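Local coordinates for octenoyl-CoA reductase/carboxylase (Streptomyces sp., PDB 4A0S), which binds NADP and 2-octenoyl-CoA and reductively carboxylates the latter, providing an extender unit for cinnabaramide polyketide biosynthesis, at residues Gly134-Val139 with Leu191-Ala196; Arg293-Leu298 with Val323-Arg328; Arg373-Glu376 with Val381-Met384. All blocks are in the same frame, centred on the assembly; numbering follows the deposited sequence.

Contact 1 (Gly134-Val139 with Leu191-Ala196); sequences GDHVIV and LTWEEA
H136 and W193 form the aromatic part of a strand-to-helix contact in the GroES-like domain of a medium-chain dehydrogenase/reductase fold, where strand 136-139 lies beside the first turn of helix 193-197. The pair is an edge-to-face (T-shaped) stack. The benzene edge of the indole is directed at the imidazole face, with ring centres 4.5 Å apart and planes inclined at 55°. One atom does most of the touching: W193 CH2 stands 3.3 Å above the H136 plane, over its centre, and is 3.4 Å from H136 ND1. Next to CH2 in the ring, W193 CZ2 lies 3.5 Å from H136 CE1, on the side of the indole nearer its nitrogen. The two side chains cross at about a right angle. K187 ties the same region together, with its charge in a cation-pi contact with W193 and its backbone bonded to that of H136.

Polar interactions do not bridge the two segments but shape the helix start. T192 is the N-cap residue and forms a capping box with E195: E195 N donates to T192 OG1 over 3.1 Å, while T192 N reaches E195 OE1 over 2.8 Å, meeting it from above the carboxylate plane. E195 OE2 has a further partner in R428, a salt bridge that should steady the carboxylate. The indole is thus presented from a turn whose E195 amide is capped by the T192 hydroxyl.

Apolar packing completes the contact one helical turn on. In I138, CG1 occupies the position between the backbone N and the carbonyl carbon (chi1 50°), which leaves the other branch facing the helix: I138 CG2 rests 3.8 Å from A196 CB and 3.7 Å from A196 O.

Contact 2 (Arg293-Leu298 with Val323-Arg328); sequences RKLAKL and VIVARR. With CO8 (octanoyl-coenzyme A), chain L.
In the Rossmann-type nucleotide-binding domain, V325, at the end of helix 316-325, packs against L295 and A296 in the middle of helix 285-303, the same helix whose R293 grips the coenzyme A moiety of the ligand. The hydrophobic half of the contact centres on one methyl group. V325 chi1 of 79° tucks CG1 between the backbone N and the carbonyl carbon and turns the CG2 branch onto the neighbouring helix, where V325 CG2 lies 3.6 Å from L295 CG and 3.8 Å from A296 CB. V325 CG2 also presses on the main chain, 3.4 Å from A296 N. The small alanine side chain permits this closeness, and the CA atoms of A296 and V325 are 4.8 Å apart. I324 extends the seam by resting its CG2 methyl near the backbone of R293, while L295 also touches I270 and L275.

The polar half belongs to R293, whose CB is directed away from the other helix. An extended chain from CG to NE carries its guanidinium to octanoyl-CoA (CO8), where O8A of the 3'-phosphate sits at its edge, in plane. Both terminal nitrogens close on that one oxygen: R293 NH2 to CO8 O8A is 2.6 Å at 149°, and R293 NH1 to CO8 O8A is 2.9 Å at 136°. The pincer makes the bonds bent rather than straight. R293 NH2 makes further, weak bonds to the pyrophosphate, to O4A and to the bridging O3A. R286 and Y349 of the same chain, and H91 of the second subunit, also bond to this ligand, so the site joins two chains.

A single guanidinium thus holds the 3'-phosphate firmly and the pyrophosphate weakly, which probably helps fix the folded nucleotide end, and the nearby charge of R286 is plausibly offset by the ligand's phosphates.

Contact 3 (Arg373-Glu376 with Val381-Met384); sequences RLFE and VPAM
F375, in the last turn of helix 365-376, turns its ring back on the chain that follows and meets V381 and P382 beyond a connection of four residues, where the polypeptide passes from the Rossmann-type domain toward strand 384-389. F375 buries the greatest area here. Its chi1 of -81° places CG anti to the carbonyl carbon, and the ring then swings over to the 381-384 segment, with CE1 as the leading atom.

What F375 meets first is a peptide group, with a proline side chain at its flank. F375 CE1 lies 3.4 Å from V381 C and 3.6 Å from P382 N, the latter at the ring edge and near its plane. V381 contributes main-chain atoms, because its isopropyl group is directed away from the helix and packs on P438. P382 adds the flank of its pyrrolidine: P382 CD comes within 4.1 Å of F375 CE1, which extends the apolar surface past the peptide bond. A203 and S199 touch the aromatic ring as well, and P382 packs on E195 of helix 193-197.

Polar main-chain atoms of segment 381-384 and the helix end find partners nearby. V381 O accepts from Q239 NE2, A383 N bonds to Y236 OH, and the backbones of L374 and V380 are hydrogen-bonded. Subunit packing also reaches this helix end, where L374 touches Q220 of the third subunit.

Since the nitrogen of P382 carries no hydrogen, F375 CE1 lies against a peptide link that has no N-H to leave without a partner, and the contact can rest on van der Waals packing alone, with no hydrogen bond between its two segments.

How the contacts relate
Read from the N terminus, the three contacts come in series, with none nested in or crossing another. Contact 1 closes the longest loop, 51 residues without helix, within the GroES-like domain. Contact 2 brackets 24 residues holding strand 309-312 and most of helix 316-325, and ties two helices of the Rossmann-type domain. Contact 3 closes a connection of only four residues where the chain heads for strand 384-389. Contacts 1 and 3 join directly: E195 O lies 3.3 Å from P382 CB, and E194 CG lies 3.3 Å from M384 SD. Contact 2 stands apart, its centre about 40 Å from that of contact 1.

Contact 1 (Gly134-Val139 with Leu191-Ala196)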
loop_
_atom_site.group_PDB
_atom_site.type_symbol
_atom_site.label_atom_id
_atom_site.label_comp_id
_atom_site.label_asym_id
_atom_site.label_seq_id
_atom_site.Cartn_x
_atom_site.Cartn_y
_atom_site.Cartn_z
ATOM N N GLY A 134 4.066 24.043 -31.929
ATOM C CA GLY A 134 3.537 23.083 -32.883
ATOM C C GLY A 134 3.108 21.761 -32.261
ATOM O O GLY A 134 2.349 21.003 -32.855
ATOM N N ASP A 135 3.612 21.475 -31.062
ATOM C CA ASP A 135 3.295 20.216 -30.408
ATOM C C ASP A 135 1.844 20.203 -30.012
ATOM O O ASP A 135 1.341 21.170 -29.412
ATOM C CB ASP A 135 4.122 20.023 -29.148
ATOM C CG ASP A 135 5.539 19.614 -29.444
ATOM O OD1 ASP A 135 5.861 19.293 -30.613
ATOM O OD2 ASP A 135 6.335 19.605 -28.499
ATOM N N HIS A 136 1.197 19.090 -30.339
ATOM C CA HIS A 136 -0.194 18.878 -29.998
ATOM C C HIS A 136 -0.259 18.346 -28.588
ATOM O O HIS A 136 0.354 17.324 -28.262
ATOM C CB HIS A 136 -0.831 17.896 -30.969
ATOM C CG HIS A 136 -1.116 18.491 -32.312
ATOM N ND1 HIS A 136 -1.981 17.908 -33.212
ATOM C CD2 HIS A 136 -0.691 19.643 -32.889
ATOM C CE1 HIS A 136 -2.047 18.655 -34.300
ATOM N NE2 HIS A 136 -1.281 19.718 -34.126
ATOM N N VAL A 137 -0.982 19.063 -27.749
ATOM C CA VAL A 137 -1.041 18.743 -26.340
ATOM C C VAL A 137 -2.458 18.715 -25.819
ATOM O O VAL A 137 -3.377 19.291 -26.396
ATOM C CB VAL A 137 -0.253 19.768 -25.491
ATOM C CG1 VAL A 137 1.236 19.735 -25.852
ATOM C CG2 VAL A 137 -0.826 21.164 -25.667
ATOM N N ILE A 138 -2.626 18.017 -24.716
ATOM C CA ILE A 138 -3.759 18.264 -23.885
ATOM C C ILE A 138 -3.169 18.896 -22.655
ATOM O O ILE A 138 -1.980 18.732 -22.371
ATOM C CB ILE A 138 -4.536 17.005 -23.570
ATOM C CG1 ILE A 138 -3.581 15.913 -23.082
ATOM C CG2 ILE A 138 -5.329 16.587 -24.805
ATOM C CD1 ILE A 138 -4.263 14.738 -22.402
ATOM N N VAL A 139 -3.982 19.671 -21.970
ATOM C CA VAL A 139 -3.582 20.247 -20.723
ATOM C C VAL A 139 -4.524 19.639 -19.716
ATOM O O VAL A 139 -5.744 19.604 -19.943
ATOM C CB VAL A 139 -3.730 21.765 -20.722
ATOM C CG1 VAL A 139 -3.511 22.313 -19.314
ATOM C CG2 VAL A 139 -2.786 22.396 -21.746
ATOM N N LEU A 191 -7.590 11.582 -31.899
ATOM C CA LEU A 191 -8.739 12.314 -31.414
ATOM C C LEU A 191 -8.822 13.679 -32.054
ATOM O O LEU A 191 -7.806 14.277 -32.359
ATOM C CB LEU A 191 -8.635 12.507 -29.917
ATOM C CG LEU A 191 -8.772 11.252 -29.051
ATOM C CD1 LEU A 191 -8.707 11.671 -27.610
ATOM C CD2 LEU A 191 -10.049 10.465 -29.348
ATOM N N THR A 192 -10.034 14.185 -32.198
ATOM C CA THR A 192 -10.222 15.548 -32.621
ATOM C C THR A 192 -9.882 16.434 -31.429
ATOM O O THR A 192 -9.763 15.952 -30.294
ATOM C CB THR A 192 -11.676 15.811 -33.034
ATOM O OG1 THR A 192 -12.515 15.696 -31.883
ATOM C CG2 THR A 192 -12.137 14.832 -34.101
ATOM N N TRP A 193 -9.746 17.728 -31.670
ATOM C CA TRP A 193 -9.430 18.664 -30.601
ATOM C C TRP A 193 -10.434 18.589 -29.472
ATOM O O TRP A 193 -10.061 18.439 -28.295
ATOM C CB TRP A 193 -9.371 20.083 -31.132
ATOM C CG TRP A 193 -8.311 20.284 -32.105
ATOM C CD1 TRP A 193 -8.466 20.541 -33.435
ATOM C CD2 TRP A 193 -6.896 20.226 -31.868
ATOM N NE1 TRP A 193 -7.249 20.666 -34.034
ATOM C CE2 TRP A 193 -6.263 20.476 -33.099
ATOM C CE3 TRP A 193 -6.102 19.999 -30.728
ATOM C CZ2 TRP A 193 -4.868 20.518 -33.228
ATOM C CZ3 TRP A 193 -4.721 20.038 -30.856
ATOM C CH2 TRP A 193 -4.117 20.279 -32.098
ATOM N N GLU A 194 -11.711 18.681 -29.838
ATOM C CA GLU A 194 -12.775 18.689 -28.859
ATOM C C GLU A 194 -12.839 17.348 -28.106
ATOM O O GLU A 194 -13.085 17.309 -26.897
ATOM C CB GLU A 194 -14.117 19.061 -29.506
ATOM C CG GLU A 194 -14.537 18.140 -30.647
ATOM C CD GLU A 194 -13.965 18.539 -32.004
ATOM O OE1 GLU A 194 -12.915 19.220 -32.081
ATOM O OE2 GLU A 194 -14.593 18.145 -33.009
ATOM N N GLU A 195 -12.578 16.252 -28.804
ATOM C CA GLU A 195 -12.552 14.936 -28.154
ATOM C C GLU A 195 -11.426 14.836 -27.124
ATOM O O GLU A 195 -11.616 14.327 -26.012
ATOM C CB GLU A 195 -12.333 13.856 -29.192
ATOM C CG GLU A 195 -13.562 13.483 -29.989
ATOM C CD GLU A 195 -13.192 12.744 -31.257
ATOM O OE1 GLU A 195 -12.011 12.409 -31.423
ATOM O OE2 GLU A 195 -14.092 12.489 -32.083
ATOM N N ALA A 196 -10.251 15.307 -27.525
ATOM C CA ALA A 196 -9.064 15.333 -26.671
ATOM C C ALA A 196 -9.284 16.238 -25.443
ATOM O O ALA A 196 -8.917 15.878 -24.324
ATOM C CB ALA A 196 -7.867 15.796 -27.468
#

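Contact 2 (Arg293-Leu298 with Val323-Arg328)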
loop_
_atom_site.group_PDB
_atom_site.type_symbol
_atom_site.label_atom_id
_atom_site.label_comp_id
_atom_site.label_asym_id
_atom_site.label_seq_id
_atom_site.Cartn_x
_atom_site.Cartn_y
_atom_site.Cartn_z
ATOM N N ARG A 293 -29.688 0.439 2.619
ATOM C CA ARG A 293 -29.997 -0.983 2.612
ATOM C C ARG A 293 -30.652 -1.429 1.308
ATOM O O ARG A 293 -30.244 -2.430 0.733
ATOM C CB ARG A 293 -30.890 -1.342 3.797
ATOM C CG ARG A 293 -30.164 -1.408 5.117
ATOM C CD ARG A 293 -31.132 -1.235 6.265
ATOM N NE ARG A 293 -30.661 -1.900 7.475
ATOM C CZ ARG A 293 -31.217 -1.753 8.672
ATOM N NH1 ARG A 293 -32.263 -0.951 8.831
ATOM N NH2 ARG A 293 -30.722 -2.404 9.713
ATOM N N LYS A 294 -31.667 -0.689 0.852
ATOM C CA LYS A 294 -32.296 -0.965 -0.441
ATOM C C LYS A 294 -31.270 -0.891 -1.563
ATOM O O LYS A 294 -31.246 -1.736 -2.453
ATOM C CB LYS A 294 -33.431 0.018 -0.751
ATOM C CG LYS A 294 -34.679 -0.123 0.113
ATOM C CD LYS A 294 -35.914 0.390 -0.646
ATOM C CE LYS A 294 -36.690 1.454 0.139
ATOM N NZ LYS A 294 -36.006 2.791 0.112
ATOM N N LEU A 295 -30.427 0.132 -1.502
ATOM C CA LEU A 295 -29.409 0.361 -2.508
ATOM C C LEU A 295 -28.420 -0.795 -2.538
ATOM O O LEU A 295 -28.135 -1.340 -3.595
ATOM C CB LEU A 295 -28.702 1.687 -2.247
ATOM C CG LEU A 295 -27.576 2.060 -3.207
ATOM C CD1 LEU A 295 -28.046 2.061 -4.649
ATOM C CD2 LEU A 295 -27.028 3.399 -2.817
ATOM N N ALA A 296 -27.926 -1.171 -1.367
ATOM C CA ALA A 296 -27.066 -2.345 -1.227
ATOM C C ALA A 296 -27.739 -3.594 -1.781
ATOM O O ALA A 296 -27.144 -4.307 -2.590
ATOM C CB ALA A 296 -26.671 -2.554 0.228
ATOM N N LYS A 297 -28.977 -3.847 -1.360
ATOM C CA LYS A 297 -29.733 -4.971 -1.896
ATOM C C LYS A 297 -29.763 -4.914 -3.419
ATOM O O LYS A 297 -29.497 -5.915 -4.074
ATOM C CB LYS A 297 -31.153 -5.043 -1.313
ATOM C CG LYS A 297 -32.216 -5.450 -2.341
ATOM C CD LYS A 297 -33.461 -6.085 -1.731
ATOM C CE LYS A 297 -33.403 -7.608 -1.805
ATOM N NZ LYS A 297 -33.061 -8.142 -3.171
ATOM N N LEU A 298 -30.071 -3.744 -3.977
ATOM C CA LEU A 298 -30.096 -3.588 -5.427
ATOM C C LEU A 298 -28.755 -3.891 -6.075
ATOM O O LEU A 298 -28.706 -4.573 -7.107
ATOM C CB LEU A 298 -30.511 -2.184 -5.840
ATOM C CG LEU A 298 -31.968 -1.853 -6.116
ATOM C CD1 LEU A 298 -32.015 -0.435 -6.663
ATOM C CD2 LEU A 298 -32.605 -2.855 -7.096
ATOM N N VAL A 323 -21.664 5.528 2.227
ATOM C CA VAL A 323 -21.063 4.894 3.397
ATOM C C VAL A 323 -21.771 3.589 3.758
ATOM O O VAL A 323 -21.132 2.591 4.087
ATOM C CB VAL A 323 -21.032 5.847 4.624
ATOM C CG1 VAL A 323 -20.594 5.104 5.852
ATOM C CG2 VAL A 323 -20.069 6.969 4.370
ATOM N N ILE A 324 -23.089 3.588 3.673
ATOM C CA ILE A 324 -23.844 2.403 4.072
ATOM C C ILE A 324 -23.673 1.270 3.070
ATOM O O ILE A 324 -23.453 0.113 3.447
ATOM C CB ILE A 324 -25.336 2.734 4.268
ATOM C CG1 ILE A 324 -25.490 3.640 5.497
ATOM C CG2 ILE A 324 -26.154 1.434 4.440
ATOM C CD1 ILE A 324 -26.795 4.366 5.554
ATOM N N VAL A 325 -23.737 1.629 1.792
ATOM C CA VAL A 325 -23.788 0.655 0.708
ATOM C C VAL A 325 -22.469 -0.075 0.457
ATOM O O VAL A 325 -22.471 -1.226 0.058
ATOM C CB VAL A 325 -24.313 1.311 -0.576
ATOM C CG1 VAL A 325 -23.218 2.122 -1.273
ATOM C CG2 VAL A 325 -24.907 0.297 -1.482
ATOM N N ALA A 326 -21.349 0.589 0.706
ATOM C CA ALA A 326 -20.059 -0.024 0.449
ATOM C C ALA A 326 -19.906 -1.302 1.266
ATOM O O ALA A 326 -20.315 -1.349 2.412
ATOM C CB ALA A 326 -18.945 0.954 0.736
ATOM N N ARG A 327 -19.356 -2.351 0.657
ATOM C CA ARG A 327 -19.050 -3.579 1.390
ATOM C C ARG A 327 -18.206 -3.303 2.623
ATOM O O ARG A 327 -17.593 -2.243 2.744
ATOM C CB ARG A 327 -18.296 -4.568 0.504
ATOM C CG ARG A 327 -16.837 -4.174 0.225
ATOM C CD ARG A 327 -16.087 -5.409 -0.195
ATOM N NE ARG A 327 -14.799 -5.120 -0.808
ATOM C CZ ARG A 327 -13.648 -4.989 -0.154
ATOM N NH1 ARG A 327 -13.584 -5.067 1.173
ATOM N NH2 ARG A 327 -12.544 -4.765 -0.845
ATOM N N ARG A 328 -18.188 -4.272 3.541
ATOM C CA ARG A 328 -17.217 -4.306 4.613
ATOM C C ARG A 328 -15.862 -4.141 3.993
ATOM O O ARG A 328 -15.518 -4.863 3.048
ATOM C CB ARG A 328 -17.207 -5.674 5.271
ATOM C CG ARG A 328 -18.022 -5.804 6.483
ATOM C CD ARG A 328 -17.811 -7.190 7.087
ATOM N NE ARG A 328 -16.721 -7.256 8.066
ATOM C CZ ARG A 328 -16.815 -6.844 9.331
ATOM N NH1 ARG A 328 -17.945 -6.285 9.769
ATOM N NH2 ARG A 328 -15.782 -6.979 10.152
HETATM N N1A CO8 L . -34.688 -4.128 21.050
HETATM C C2A CO8 L . -34.631 -5.204 20.270
HETATM N N3A CO8 L . -34.121 -5.148 19.043
HETATM C C4A CO8 L . -33.644 -3.986 18.553
HETATM C C5A CO8 L . -33.689 -2.842 19.342
HETATM C C6A CO8 L . -34.231 -2.935 20.624
HETATM N N6A CO8 L . -34.293 -1.868 21.420
HETATM N N7A CO8 L . -33.164 -1.843 18.635
HETATM C C8A CO8 L . -32.803 -2.334 17.450
HETATM N N9A CO8 L . -33.099 -3.640 17.387
HETATM C C1B CO8 L . -32.831 -4.560 16.222
HETATM C C2B CO8 L . -33.697 -4.348 14.971
HETATM O O2B CO8 L . -34.053 -5.625 14.417
HETATM C C3B CO8 L . -32.770 -3.586 14.021
HETATM O O3B CO8 L . -33.032 -3.937 12.658
HETATM P P3B CO8 L . -33.538 -2.820 11.602
HETATM O O7A CO8 L . -34.867 -2.181 12.279
HETATM O O8A CO8 L . -32.413 -1.655 11.604
HETATM O O9A CO8 L . -33.766 -3.409 10.261
HETATM C C4B CO8 L . -31.402 -4.135 14.383
HETATM O O4B CO8 L . -31.443 -4.293 15.823
HETATM C C5B CO8 L . -30.301 -3.155 13.911
HETATM O O5B CO8 L . -28.977 -3.736 14.011
HETATM P P1A CO8 L . -28.381 -4.769 12.881
HETATM O O1A CO8 L . -26.818 -5.000 13.283
HETATM O O2A CO8 L . -29.147 -6.043 12.801
HETATM O O3A CO8 L . -28.406 -4.004 11.428
HETATM P P2A CO8 L . -27.084 -3.418 10.660
HETATM O O4A CO8 L . -27.696 -2.424 9.550
HETATM O O5A CO8 L . -26.150 -4.430 10.068
HETATM O O6A CO8 L . -26.336 -2.440 11.708
HETATM C CBP CO8 L . -24.482 -1.540 13.002
HETATM C CCP CO8 L . -24.905 -2.408 11.814
HETATM C CDP CO8 L . -24.968 -0.108 12.726
HETATM C CEP CO8 L . -22.948 -1.577 13.085
HETATM C CAP CO8 L . -25.150 -2.117 14.285
HETATM O OAP CO8 L . -24.897 -3.532 14.385
HETATM C C9P CO8 L . -24.618 -1.459 15.562
HETATM O O9P CO8 L . -24.918 -0.299 15.870
HETATM N N8P CO8 L . -23.814 -2.264 16.258
HETATM C C7P CO8 L . -23.133 -1.861 17.484
HETATM C C6P CO8 L . -22.016 -0.885 17.103
HETATM C C5P CO8 L . -21.773 0.059 18.276
HETATM O O5P CO8 L . -22.444 1.083 18.419
HETATM N N4P CO8 L . -20.832 -0.335 19.131
HETATM C C3P CO8 L . -20.049 -1.567 18.950
HETATM C C2P CO8 L . -18.878 -1.521 19.914
HETATM S S1P CO8 L . -17.479 -0.499 19.296
HETATM C "C1'" CO8 L . -16.335 -1.125 20.419
HETATM O "O1'" CO8 L . -16.312 -0.669 21.567
HETATM C "C2'" CO8 L . -15.522 -2.173 19.995
HETATM C "C3'" CO8 L . -14.569 -2.748 20.830
HETATM C "C4'" CO8 L . -13.699 -3.763 20.409
HETATM C "C5'" CO8 L . -13.954 -4.339 19.012
HETATM C "C6'" CO8 L . -13.130 -5.623 18.805
HETATM C "C7'" CO8 L . -13.665 -6.312 17.561
HETATM C "C8'" CO8 L . -12.820 -7.534 17.246
#

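Contact 3 (Arg373-Glu376 with Val381-Met384)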
loop_
_atom_site.group_PDB
_atom_site.type_symbol
_atom_site.label_atom_id
_atom_site.label_comp_id
_atom_site.label_asym_id
_atom_site.label_seq_id
_atom_site.Cartn_x
_atom_site.Cartn_y
_atom_site.Cartn_z
ATOM N N ARG A 373 -2.512 7.488 -21.516
ATOM C CA ARG A 373 -2.134 6.227 -22.136
ATOM C C ARG A 373 -3.334 5.362 -22.445
ATOM O O ARG A 373 -3.347 4.653 -23.441
ATOM C CB ARG A 373 -1.172 5.461 -21.246
ATOM C CG ARG A 373 0.187 6.034 -21.314
ATOM C CD ARG A 373 1.009 5.524 -20.183
ATOM N NE ARG A 373 2.388 5.938 -20.366
ATOM C CZ ARG A 373 3.386 5.580 -19.564
ATOM N NH1 ARG A 373 3.162 4.821 -18.495
ATOM N NH2 ARG A 373 4.608 6.008 -19.825
ATOM N N LEU A 374 -4.340 5.422 -21.583
ATOM C CA LEU A 374 -5.538 4.632 -21.804
ATOM C C LEU A 374 -6.357 5.220 -22.943
ATOM O O LEU A 374 -7.055 4.507 -23.639
ATOM C CB LEU A 374 -6.357 4.557 -20.535
ATOM C CG LEU A 374 -5.692 3.723 -19.434
ATOM C CD1 LEU A 374 -6.488 3.825 -18.135
ATOM C CD2 LEU A 374 -5.542 2.265 -19.863
ATOM N N PHE A 375 -6.288 6.541 -23.113
ATOM C CA PHE A 375 -6.933 7.159 -24.270
ATOM C C PHE A 375 -6.175 6.821 -25.533
ATOM O O PHE A 375 -6.777 6.513 -26.566
ATOM C CB PHE A 375 -7.032 8.671 -24.096
ATOM C CG PHE A 375 -8.170 9.074 -23.243
ATOM C CD1 PHE A 375 -9.436 9.237 -23.797
ATOM C CD2 PHE A 375 -8.008 9.230 -21.876
ATOM C CE1 PHE A 375 -10.517 9.591 -22.999
ATOM C CE2 PHE A 375 -9.093 9.589 -21.064
ATOM C CZ PHE A 375 -10.345 9.766 -21.632
ATOM N N GLU A 376 -4.848 6.844 -25.414
ATOM C CA GLU A 376 -3.937 6.622 -26.528
ATOM C C GLU A 376 -4.139 5.260 -27.175
ATOM O O GLU A 376 -4.033 5.139 -28.392
ATOM C CB GLU A 376 -2.487 6.784 -26.074
ATOM C CG GLU A 376 -2.028 8.232 -26.019
ATOM C CD GLU A 376 -0.639 8.358 -25.435
ATOM O OE1 GLU A 376 -0.189 7.402 -24.780
ATOM O OE2 GLU A 376 0.011 9.395 -25.655
ATOM N N VAL A 381 -12.317 6.108 -23.988
ATOM C CA VAL A 381 -12.712 6.986 -25.080
ATOM C C VAL A 381 -13.318 8.250 -24.499
ATOM O O VAL A 381 -13.799 8.234 -23.356
ATOM C CB VAL A 381 -13.704 6.306 -26.042
ATOM C CG1 VAL A 381 -13.086 5.027 -26.655
ATOM C CG2 VAL A 381 -15.061 6.033 -25.343
ATOM N N PRO A 382 -13.274 9.353 -25.276
ATOM C CA PRO A 382 -13.778 10.637 -24.803
ATOM C C PRO A 382 -15.274 10.523 -24.619
ATOM O O PRO A 382 -15.934 9.818 -25.374
ATOM C CB PRO A 382 -13.452 11.589 -25.954
ATOM C CG PRO A 382 -12.319 10.958 -26.647
ATOM C CD PRO A 382 -12.604 9.489 -26.576
ATOM N N ALA A 383 -15.768 11.214 -23.599
ATOM C CA ALA A 383 -17.156 11.204 -23.202
ATOM C C ALA A 383 -17.851 12.437 -23.777
ATOM O O ALA A 383 -18.833 12.902 -23.225
ATOM C CB ALA A 383 -17.249 11.207 -21.694
ATOM N N MET A 384 -17.342 12.952 -24.891
ATOM C CA MET A 384 -17.923 14.157 -25.475
ATOM C C MET A 384 -19.299 13.835 -25.998
ATOM O O MET A 384 -19.497 12.817 -26.640
ATOM C CB MET A 384 -17.044 14.687 -26.591
ATOM C CG MET A 384 -17.520 15.999 -27.173
ATOM S SD MET A 384 -16.393 16.456 -28.464
ATOM C CE MET A 384 -16.944 15.383 -29.798
#